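RNA-binding protein, putative (PDB 6E4O) probably binds mRNA through the RNA recognition motif that makes up this piece of a longer trypanosome kinetoplastid RNA-editing protein. Local coordinates at residues 18-23 and 41-46. Residues are numbered along the deposited sequence; the frame is centred on the assembly and turned at random.
Sequences HTLKDH and AVVEFV
Leu20, on the first helix of this RNA recognition motif, meets Ala41 and Val43 of strand 40-45 in a small, buried, wholly apolar contact between helix and sheet. One methyl group does all the touching from the helical side: CD2 of Leu20 lies 3.4 Å from CB of Ala41, tighter than usual for two carbons, and 3.9 Å from CG2 of Val43. The extended first torsion of the leucine (chi1 178°) sets CG anti to the backbone N, and the second (chi2 57° to CD1) leaves CD2 roughly anti to CA and so foremost toward the strand. On Val43 the methyl that answers is CG2, the branch opposite the carbonyl carbon, CG1 being the one opposite the backbone N; the two side chains meet at a slant. Ala41 and Val43 are two apart on an extended strand, and both direct their CB atoms at the helix, whereas Val42 between them turns its CB away. Ala41 offers only its CB, and the closest pair of CA atoms, Leu20 CA and Ala41 CA, is 8.7 Å apart. No hydrogen bond links the segments, and only 93 Å² of surface is buried between them. This is the alpha/beta packing expected of the RRM fold, in which two helices lie against one side of an antiparallel sheet. It joins the first helix to an inner strand, with Val42 on the opposite face, which in RRMs generally binds RNA. Leu11 touches both Leu20 and Ala41, while Leu63 of strand 62-63 packs on Leu20, and Val30 and Cys33 of strand 30-36 adjoin Val43. Strand 40-45 is itself held between strands 30-36 and 5-9, and farther along it Phe45 packs against Ala51 and Ala54 of the second helix, 48-57.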
ATOM      1  N   HIS A  18      -5.101   8.807   1.133  1.00 14.67           N
ATOM      2  CA  HIS A  18      -6.411   8.265   0.774  1.00 15.15           C
ATOM      3  C   HIS A  18      -6.391   7.672  -0.631  1.00 13.78           C
ATOM      4  O   HIS A  18      -7.085   6.698  -0.917  1.00 14.98           O
ATOM      5  CB  HIS A  18      -7.535   9.293   0.973  1.00 19.86           C
ATOM      6  CG  HIS A  18      -7.897  10.046  -0.265  1.00 26.05           C
ATOM      7  ND1 HIS A  18      -7.226  11.182  -0.668  1.00 26.28           N
ATOM      8  CD2 HIS A  18      -8.867   9.834  -1.188  1.00 31.69           C
ATOM      9  CE1 HIS A  18      -7.766  11.634  -1.787  1.00 27.97           C
ATOM     10  NE2 HIS A  18      -8.763  10.834  -2.124  1.00 26.16           N
ATOM     11  N   THR A  19      -5.565   8.247  -1.495  1.00 12.07           N
ATOM     12  CA  THR A  19      -5.355   7.698  -2.831  1.00 13.25           C
ATOM     13  C   THR A  19      -4.672   6.331  -2.776  1.00 16.74           C
ATOM     14  O   THR A  19      -5.047   5.405  -3.500  1.00 12.40           O
ATOM     15  CB  THR A  19      -4.529   8.667  -3.683  1.00 15.72           C
ATOM     16  OG1 THR A  19      -5.257   9.893  -3.813  1.00 16.81           O
ATOM     17  CG2 THR A  19      -4.258   8.084  -5.062  1.00 18.74           C
ATOM     18  N   LEU A  20      -3.671   6.206  -1.914  1.00 13.19           N
ATOM     19  CA  LEU A  20      -3.008   4.923  -1.704  1.00  9.58           C
ATOM     20  C   LEU A  20      -3.982   3.917  -1.122  1.00 10.55           C
ATOM     21  O   LEU A  20      -4.021   2.755  -1.532  1.00  8.97           O
ATOM     22  CB  LEU A  20      -1.815   5.089  -0.766  1.00 12.17           C
ATOM     23  CG  LEU A  20      -1.086   3.780  -0.451  1.00 10.61           C
ATOM     24  CD1 LEU A  20      -0.613   3.108  -1.736  1.00 16.39           C
ATOM     25  CD2 LEU A  20       0.090   4.047   0.481  1.00 11.25           C
ATOM     26  N   LYS A  21      -4.774   4.365  -0.157  1.00 10.34           N
ATOM     27  CA  LYS A  21      -5.755   3.489   0.462  1.00 13.43           C
ATOM     28  C   LYS A  21      -6.714   2.934  -0.589  1.00 13.81           C
ATOM     29  O   LYS A  21      -6.984   1.733  -0.616  1.00 12.24           O
ATOM     30  CB  LYS A  21      -6.536   4.216   1.557  1.00 14.45           C
ATOM     31  CG  LYS A  21      -7.624   3.358   2.190  1.00 14.64           C
ATOM     32  CD  LYS A  21      -8.360   4.120   3.277  1.00 27.77           C
ATOM     33  CE  LYS A  21      -9.503   3.306   3.869  1.00 38.62           C
ATOM     34  NZ  LYS A  21     -10.134   4.017   5.017  1.00 44.11           N
ATOM     35  N   ASP A  22      -7.229   3.799  -1.457  1.00 11.89           N
ATOM     36  CA  ASP A  22      -8.158   3.341  -2.486  1.00 10.54           C
ATOM     37  C   ASP A  22      -7.510   2.333  -3.427  1.00 12.31           C
ATOM     38  O   ASP A  22      -8.152   1.366  -3.845  1.00 15.34           O
ATOM     39  CB  ASP A  22      -8.747   4.510  -3.285  1.00 15.24           C
ATOM     40  CG  ASP A  22      -9.878   5.203  -2.555  1.00 24.32           C
ATOM     41  OD1 ASP A  22     -10.476   4.590  -1.644  1.00 24.67           O
ATOM     42  OD2 ASP A  22     -10.175   6.366  -2.896  1.00 29.72           O
ATOM     43  N   HIS A  23      -6.249   2.568  -3.773  1.00 11.88           N
ATOM     44  CA  HIS A  23      -5.510   1.643  -4.622  1.00  9.40           C
ATOM     45  C   HIS A  23      -5.429   0.258  -3.962  1.00 13.10           C
ATOM     46  O   HIS A  23      -5.649  -0.776  -4.602  1.00 12.66           O
ATOM     47  CB  HIS A  23      -4.110   2.195  -4.903  1.00 12.15           C
ATOM     48  CG  HIS A  23      -3.306   1.356  -5.849  1.00 12.28           C
ATOM     49  ND1 HIS A  23      -3.619   1.229  -7.183  1.00 16.28           N
ATOM     50  CD2 HIS A  23      -2.191   0.615  -5.644  1.00 10.84           C
ATOM     51  CE1 HIS A  23      -2.732   0.433  -7.764  1.00 15.61           C
ATOM     52  NE2 HIS A  23      -1.858   0.051  -6.853  1.00 13.13           N
ATOM     53  N   ALA A  41       5.238   4.683   2.404  1.00 10.62           N
ATOM     54  CA  ALA A  41       4.074   4.623   3.282  1.00  9.23           C
ATOM     55  C   ALA A  41       4.077   3.331   4.066  1.00  9.84           C
ATOM     56  O   ALA A  41       4.796   2.393   3.732  1.00 10.26           O
ATOM     57  CB  ALA A  41       2.771   4.740   2.466  1.00 10.90           C
ATOM     58  N   VAL A  42       3.278   3.288   5.120  1.00  9.77           N
ATOM     59  CA  VAL A  42       3.044   2.042   5.846  1.00  8.62           C
ATOM     60  C   VAL A  42       1.546   1.842   5.901  1.00 10.82           C
ATOM     61  O   VAL A  42       0.806   2.771   6.209  1.00 12.09           O
ATOM     62  CB  VAL A  42       3.602   2.094   7.277  1.00 10.16           C
ATOM     63  CG1 VAL A  42       3.204   0.835   8.060  1.00 11.37           C
ATOM     64  CG2 VAL A  42       5.102   2.245   7.239  1.00  9.06           C
ATOM     65  N   VAL A  43       1.114   0.632   5.583  1.00 10.47           N
ATOM     66  CA  VAL A  43      -0.291   0.310   5.540  1.00 12.79           C
ATOM     67  C   VAL A  43      -0.534  -0.944   6.362  1.00 13.48           C
ATOM     68  O   VAL A  43       0.310  -1.829   6.406  1.00 12.48           O
ATOM     69  CB  VAL A  43      -0.709   0.054   4.070  1.00 12.20           C
ATOM     70  CG1 VAL A  43      -2.180  -0.339   3.966  1.00 15.62           C
ATOM     71  CG2 VAL A  43      -0.400   1.287   3.211  1.00 16.76           C
ATOM     72  N   GLU A  44      -1.685  -1.015   7.020  1.00 12.13           N
ATOM     73  CA  GLU A  44      -2.111  -2.251   7.646  1.00 10.65           C
ATOM     74  C   GLU A  44      -3.489  -2.604   7.137  1.00 13.54           C
ATOM     75  O   GLU A  44      -4.315  -1.722   6.870  1.00 14.10           O
ATOM     76  CB  GLU A  44      -2.135  -2.129   9.167  1.00 16.06           C
ATOM     77  CG  GLU A  44      -0.770  -1.919   9.773  1.00 24.07           C
ATOM     78  CD  GLU A  44      -0.742  -2.262  11.248  1.00 25.55           C
ATOM     79  OE1 GLU A  44      -1.805  -2.173  11.901  1.00 25.57           O
ATOM     80  OE2 GLU A  44       0.337  -2.640  11.749  1.00 23.32           O
ATOM     81  N   PHE A  45      -3.726  -3.894   6.968  1.00 11.28           N
ATOM     82  CA  PHE A  45      -5.014  -4.386   6.513  1.00 12.41           C
ATOM     83  C   PHE A  45      -5.693  -5.078   7.680  1.00 14.77           C
ATOM     84  O   PHE A  45      -5.045  -5.418   8.675  1.00 14.64           O
ATOM     85  CB  PHE A  45      -4.834  -5.399   5.376  1.00 10.14           C
ATOM     86  CG  PHE A  45      -4.290  -4.807   4.108  1.00  9.92           C
ATOM     87  CD1 PHE A  45      -2.922  -4.679   3.918  1.00 13.98           C
ATOM     88  CD2 PHE A  45      -5.147  -4.407   3.094  1.00 12.18           C
ATOM     89  CE1 PHE A  45      -2.415  -4.137   2.739  1.00 13.48           C
ATOM     90  CE2 PHE A  45      -4.650  -3.864   1.912  1.00 14.26           C
ATOM     91  CZ  PHE A  45      -3.286  -3.731   1.735  1.00 12.11           C
ATOM     92  N   VAL A  46      -6.990  -5.323   7.533  1.00 15.26           N
ATOM     93  CA  VAL A  46      -7.754  -6.023   8.553  1.00 15.98           C
ATOM     94  C   VAL A  46      -7.237  -7.435   8.787  1.00 18.48           C
ATOM     95  O   VAL A  46      -7.178  -7.897   9.924  1.00 20.42           O
ATOM     96  CB  VAL A  46      -9.236  -6.091   8.170  1.00 19.55           C
ATOM     97  CG1 VAL A  46     -10.023  -6.879   9.214  1.00 25.47           C
ATOM     98  CG2 VAL A  46      -9.787  -4.691   8.039  1.00 21.17           C
TER